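Local coordinates for protein nitroalkane oxidase (PDB 3MKH) that oxidises primary and secondary nitroalkanes to aldehydes or ketones with FAD and molecular oxygen, releasing nitrite and hydrogen peroxide, at residues Ala354-Cys359 / Gly404-His409. Residues are numbered along the deposited sequence; the frame is centred on the assembly and turned at random.
Sequences AAKVFC and GIRRRH. With FAD (flavin-adenine dinucleotide), chain E.
Val357 faces two consecutive arginines of 404-409, one with each methyl. Its CG2 lies 3.8 Å from Arg406 CB, the two side chains passing in antiparallel fashion. CG1, anti to the backbone N (chi1 174°), instead sits over one face of the Arg407 guanidinium, 3.6 Å from Arg407 NH2; that nitrogen also forms a salt bridge with Glu361. Lys356 lies roughly perpendicular to Arg406, and its CE comes within 3.9 Å of Arg406 NE. The like charges stop short of contact, with Lys356 NZ 4.7 Å from Arg406 NE, and each is bound elsewhere: the ammonium by the carbonyl oxygens of Leu395, Phe398 and Gly400, the guanidinium by Asp399 and the carbonyl of Phe270. A bend at chi2 (-46°) carries Arg406 NE across the end of the Lys356 chain. The short axes pass 10.2 Å apart at 130° between their N-to-C directions, a gap bridged by Lys356, Val357 and the two arginines. Through those outside bonds, Arg406 and Lys356 probably help to hold the segment carrying Asp399, while Gly404 packs against the FAD adenine. This is a helix–helix contact of the C-terminal helical domain of the acyl-CoA dehydrogenase fold, with Arg406 salt-bridged to Asp399, the probable proton acceptor.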
ATOM      1  N   ALA A 354      -4.018 -18.798  -1.191  1.00 19.93           N
ATOM      2  CA  ALA A 354      -3.037 -17.744  -0.908  1.00 21.57           C
ATOM      3  C   ALA A 354      -2.204 -17.372  -2.136  1.00 20.52           C
ATOM      4  O   ALA A 354      -1.977 -16.175  -2.409  1.00 21.59           O
ATOM      5  CB  ALA A 354      -2.118 -18.156   0.252  1.00 21.02           C
ATOM      6  N   ALA A 355      -1.731 -18.380  -2.872  1.00 19.31           N
ATOM      7  CA  ALA A 355      -0.898 -18.104  -4.039  1.00 19.92           C
ATOM      8  C   ALA A 355      -1.720 -17.313  -5.045  1.00 21.71           C
ATOM      9  O   ALA A 355      -1.242 -16.333  -5.607  1.00 20.42           O
ATOM     10  CB  ALA A 355      -0.368 -19.400  -4.690  1.00 20.59           C
ATOM     11  N   LYS A 356      -2.958 -17.745  -5.265  1.00 19.84           N
ATOM     12  CA  LYS A 356      -3.846 -17.063  -6.212  1.00 23.42           C
ATOM     13  C   LYS A 356      -4.011 -15.594  -5.810  1.00 20.41           C
ATOM     14  O   LYS A 356      -3.813 -14.694  -6.617  1.00 20.22           O
ATOM     15  CB  LYS A 356      -5.210 -17.759  -6.278  1.00 20.05           C
ATOM     16  CG  LYS A 356      -6.040 -17.467  -7.535  1.00 22.29           C
ATOM     17  CD  LYS A 356      -6.718 -16.088  -7.516  1.00 22.39           C
ATOM     18  CE  LYS A 356      -7.894 -16.044  -8.523  1.00 23.00           C
ATOM     19  NZ  LYS A 356      -8.566 -14.689  -8.576  1.00 22.74           N
ATOM     20  N   VAL A 357      -4.368 -15.352  -4.556  1.00 21.72           N
ATOM     21  CA  VAL A 357      -4.610 -13.987  -4.114  1.00 19.86           C
ATOM     22  C   VAL A 357      -3.335 -13.145  -4.120  1.00 22.10           C
ATOM     23  O   VAL A 357      -3.336 -12.013  -4.589  1.00 20.24           O
ATOM     24  CB  VAL A 357      -5.262 -13.947  -2.717  1.00 22.84           C
ATOM     25  CG1 VAL A 357      -5.367 -12.502  -2.218  1.00 20.29           C
ATOM     26  CG2 VAL A 357      -6.629 -14.618  -2.766  1.00 20.36           C
ATOM     27  N   PHE A 358      -2.239 -13.688  -3.605  1.00 22.27           N
ATOM     28  CA  PHE A 358      -1.003 -12.906  -3.505  1.00 19.98           C
ATOM     29  C   PHE A 358      -0.456 -12.515  -4.880  1.00 22.84           C
ATOM     30  O   PHE A 358      -0.122 -11.361  -5.119  1.00 21.16           O
ATOM     31  CB  PHE A 358       0.084 -13.682  -2.737  1.00 20.97           C
ATOM     32  CG  PHE A 358       1.414 -12.954  -2.651  1.00 23.06           C
ATOM     33  CD1 PHE A 358       2.378 -13.113  -3.638  1.00 21.21           C
ATOM     34  CD2 PHE A 358       1.684 -12.092  -1.599  1.00 24.25           C
ATOM     35  CE1 PHE A 358       3.606 -12.444  -3.562  1.00 24.00           C
ATOM     36  CE2 PHE A 358       2.895 -11.423  -1.516  1.00 25.83           C
ATOM     37  CZ  PHE A 358       3.863 -11.597  -2.499  1.00 24.56           C
ATOM     38  N   CYS A 359      -0.340 -13.508  -5.760  1.00 21.15           N
ATOM     39  CA  CYS A 359       0.328 -13.347  -7.037  1.00 21.58           C
ATOM     40  C   CYS A 359      -0.519 -12.537  -8.020  1.00 20.97           C
ATOM     41  O   CYS A 359       0.022 -11.748  -8.791  1.00 20.44           O
ATOM     42  CB  CYS A 359       0.681 -14.712  -7.647  1.00 21.23           C
ATOM     43  SG  CYS A 359       1.857 -15.708  -6.641  1.00 23.30           S
ATOM     44  N   GLY A 404     -15.017 -11.620  -3.733  1.00 26.15           N
ATOM     45  CA  GLY A 404     -16.286 -12.302  -3.579  1.00 26.90           C
ATOM     46  C   GLY A 404     -16.167 -13.793  -3.332  1.00 28.92           C
ATOM     47  O   GLY A 404     -17.098 -14.409  -2.809  1.00 28.98           O
ATOM     48  N   ILE A 405     -15.037 -14.381  -3.720  1.00 22.63           N
ATOM     49  CA  ILE A 405     -14.904 -15.841  -3.681  1.00 24.90           C
ATOM     50  C   ILE A 405     -13.678 -16.319  -2.906  1.00 26.63           C
ATOM     51  O   ILE A 405     -13.809 -16.906  -1.818  1.00 26.54           O
ATOM     52  CB  ILE A 405     -14.919 -16.441  -5.098  1.00 25.17           C
ATOM     53  CG1 ILE A 405     -16.231 -16.041  -5.797  1.00 29.10           C
ATOM     54  CG2 ILE A 405     -14.727 -17.964  -5.046  1.00 25.18           C
ATOM     55  CD1 ILE A 405     -16.537 -16.821  -7.057  1.00 29.43           C
ATOM     56  N   ARG A 406     -12.491 -16.077  -3.459  1.00 26.24           N
ATOM     57  CA  ARG A 406     -11.263 -16.566  -2.829  1.00 24.50           C
ATOM     58  C   ARG A 406     -11.136 -16.151  -1.342  1.00 27.71           C
ATOM     59  O   ARG A 406     -10.870 -17.002  -0.487  1.00 26.65           O
ATOM     60  CB  ARG A 406     -10.016 -16.194  -3.646  1.00 23.35           C
ATOM     61  CG  ARG A 406     -10.037 -16.660  -5.113  1.00 23.83           C
ATOM     62  CD  ARG A 406     -10.496 -18.112  -5.284  1.00 25.59           C
ATOM     63  NE  ARG A 406     -10.052 -18.646  -6.580  1.00 27.99           N
ATOM     64  CZ  ARG A 406      -9.758 -19.924  -6.822  1.00 27.20           C
ATOM     65  NH1 ARG A 406      -9.874 -20.841  -5.862  1.00 28.40           N
ATOM     66  NH2 ARG A 406      -9.340 -20.286  -8.033  1.00 26.75           N
ATOM     67  N   ARG A 407     -11.329 -14.874  -1.016  1.00 22.62           N
ATOM     68  CA  ARG A 407     -11.231 -14.480   0.395  1.00 27.19           C
ATOM     69  C   ARG A 407     -12.355 -15.063   1.285  1.00 28.08           C
ATOM     70  O   ARG A 407     -12.145 -15.266   2.481  1.00 27.67           O
ATOM     71  CB  ARG A 407     -11.119 -12.963   0.573  1.00 27.80           C
ATOM     72  CG  ARG A 407      -9.796 -12.369   0.065  1.00 25.46           C
ATOM     73  CD  ARG A 407      -9.629 -10.883   0.498  1.00 32.00           C
ATOM     74  NE  ARG A 407      -8.320 -10.372   0.089  1.00 30.96           N
ATOM     75  CZ  ARG A 407      -8.084  -9.787  -1.081  1.00 31.79           C
ATOM     76  NH1 ARG A 407      -9.077  -9.585  -1.947  1.00 28.34           N
ATOM     77  NH2 ARG A 407      -6.862  -9.382  -1.375  1.00 29.39           N
ATOM     78  N   ARG A 408     -13.536 -15.302   0.711  1.00 28.27           N
ATOM     79  CA  ARG A 408     -14.640 -15.949   1.441  1.00 28.66           C
ATOM     80  C   ARG A 408     -14.280 -17.396   1.763  1.00 26.75           C
ATOM     81  O   ARG A 408     -14.662 -17.921   2.803  1.00 27.06           O
ATOM     82  CB  ARG A 408     -15.946 -15.944   0.639  1.00 27.86           C
ATOM     83  CG  ARG A 408     -16.534 -14.576   0.346  1.00 31.90           C
ATOM     84  CD  ARG A 408     -16.424 -13.650   1.545  1.00 35.23           C
ATOM     85  NE  ARG A 408     -15.604 -12.507   1.186  1.00 35.25           N
ATOM     86  CZ  ARG A 408     -14.695 -11.937   1.968  1.00 33.15           C
ATOM     87  NH1 ARG A 408     -14.471 -12.381   3.199  1.00 29.54           N
ATOM     88  NH2 ARG A 408     -14.005 -10.901   1.498  1.00 32.04           N
ATOM     89  N   HIS A 409     -13.575 -18.062   0.854  1.00 25.72           N
ATOM     90  CA  HIS A 409     -13.102 -19.405   1.157  1.00 27.53           C
ATOM     91  C   HIS A 409     -12.062 -19.386   2.286  1.00 26.94           C
ATOM     92  O   HIS A 409     -12.164 -20.161   3.227  1.00 23.52           O
ATOM     93  CB  HIS A 409     -12.583 -20.100  -0.098  1.00 27.95           C
ATOM     94  CG  HIS A 409     -13.676 -20.543  -1.023  1.00 31.57           C
ATOM     95  ND1 HIS A 409     -13.920 -21.869  -1.307  1.00 37.06           N
ATOM     96  CD2 HIS A 409     -14.609 -19.836  -1.703  1.00 36.69           C
ATOM     97  CE1 HIS A 409     -14.943 -21.959  -2.139  1.00 41.86           C
ATOM     98  NE2 HIS A 409     -15.381 -20.739  -2.392  1.00 35.83           N
TER
HETATM   99  PA  FAD E 500     -19.316 -12.257  -9.104  0.84 26.80           P
HETATM  100  O1A FAD E 500     -20.448 -13.057  -8.642  0.84 24.28           O
HETATM  101  O2A FAD E 500     -19.361 -11.664 -10.442  0.84 25.49           O
HETATM  102  O5B FAD E 500     -19.056 -11.092  -8.028  0.84 26.55           O
HETATM  103  C5B FAD E 500     -18.649  -9.789  -8.439  0.84 22.17           C
HETATM  104  C4B FAD E 500     -18.156  -8.918  -7.268  0.84 25.30           C
HETATM  105  O4B FAD E 500     -19.241  -8.702  -6.355  0.84 28.20           O
HETATM  106  C3B FAD E 500     -17.073  -9.626  -6.456  0.84 24.71           C
HETATM  107  O3B FAD E 500     -15.785  -9.309  -6.985  0.84 25.08           O
HETATM  108  C2B FAD E 500     -17.232  -8.996  -5.084  0.84 23.39           C
HETATM  109  O2B FAD E 500     -16.500  -7.777  -5.018  0.84 21.93           O
HETATM  110  C1B FAD E 500     -18.731  -8.709  -4.998  0.84 27.58           C
HETATM  111  N9A FAD E 500     -19.376  -9.798  -4.214  0.84 27.69           N
HETATM  112  C8A FAD E 500     -20.305 -10.640  -4.657  0.84 27.11           C
HETATM  113  N7A FAD E 500     -20.646 -11.483  -3.691  0.84 27.62           N
HETATM  114  C5A FAD E 500     -19.929 -11.175  -2.617  0.84 31.34           C
HETATM  115  C6A FAD E 500     -19.856 -11.689  -1.330  0.84 33.19           C
HETATM  116  N6A FAD E 500     -20.614 -12.716  -0.969  0.84 33.10           N
HETATM  117  N1A FAD E 500     -19.010 -11.132  -0.458  0.84 27.38           N
HETATM  118  C2A FAD E 500     -18.253 -10.109  -0.809  0.84 30.69           C
HETATM  119  N3A FAD E 500     -18.299  -9.594  -2.026  0.84 28.15           N
HETATM  120  C4A FAD E 500     -19.122 -10.103  -2.948  0.84 29.44           C
HETATM  121  N1  FAD E 500     -15.727 -18.823 -15.802  0.84 24.46           N
HETATM  122  C2  FAD E 500     -15.960 -20.180 -15.988  0.84 23.17           C
HETATM  123  O2  FAD E 500     -16.967 -20.688 -15.518  0.84 26.13           O
HETATM  124  N3  FAD E 500     -15.049 -20.954 -16.699  0.84 24.14           N
HETATM  125  C4  FAD E 500     -13.901 -20.379 -17.239  0.84 25.05           C
HETATM  126  O4  FAD E 500     -13.106 -21.072 -17.870  0.84 21.80           O
HETATM  127  C4X FAD E 500     -13.670 -19.022 -17.054  0.84 25.86           C
HETATM  128  N5  FAD E 500     -12.526 -18.413 -17.576  0.84 25.03           N
HETATM  129  C5X FAD E 500     -12.484 -17.018 -17.680  0.84 22.33           C
HETATM  130  C6  FAD E 500     -11.540 -16.389 -18.486  0.84 21.03           C
HETATM  131  C7  FAD E 500     -11.517 -15.003 -18.582  0.84 22.18           C
HETATM  132  C7M FAD E 500     -10.489 -14.301 -19.465  0.84 22.87           C
HETATM  133  C8  FAD E 500     -12.438 -14.248 -17.868  0.84 25.84           C
HETATM  134  C8M FAD E 500     -12.423 -12.722 -17.966  0.84 22.00           C
HETATM  135  C9  FAD E 500     -13.372 -14.877 -17.060  0.84 24.46           C
HETATM  136  C9A FAD E 500     -13.399 -16.260 -16.967  0.84 21.82           C
HETATM  137  N10 FAD E 500     -14.342 -16.894 -16.159  0.84 27.04           N
HETATM  138  C10 FAD E 500     -14.581 -18.251 -16.338  0.84 28.96           C
HETATM  139  C1' FAD E 500     -15.077 -16.147 -15.110  0.84 27.62           C
HETATM  140  C2' FAD E 500     -14.279 -16.109 -13.806  0.84 26.53           C
HETATM  141  O2' FAD E 500     -14.112 -17.429 -13.299  0.84 26.24           O
HETATM  142  C3' FAD E 500     -14.924 -15.215 -12.734  0.84 27.34           C
HETATM  143  O3' FAD E 500     -14.006 -15.077 -11.659  0.84 26.31           O
HETATM  144  C4' FAD E 500     -16.240 -15.772 -12.172  0.84 27.45           C
HETATM  145  O4' FAD E 500     -17.315 -15.480 -13.054  0.84 25.42           O
HETATM  146  C5' FAD E 500     -16.542 -15.149 -10.803  0.84 27.32           C
HETATM  147  O5' FAD E 500     -16.531 -13.722 -10.868  0.84 27.73           O
HETATM  148  P   FAD E 500     -16.533 -12.844  -9.537  0.84 28.69           P
HETATM  149  O1P FAD E 500     -15.550 -13.417  -8.610  0.84 26.69           O
HETATM  150  O2P FAD E 500     -16.419 -11.432  -9.901  0.84 26.46           O
HETATM  151  O3P FAD E 500     -18.000 -13.167  -8.948  0.84 27.68           O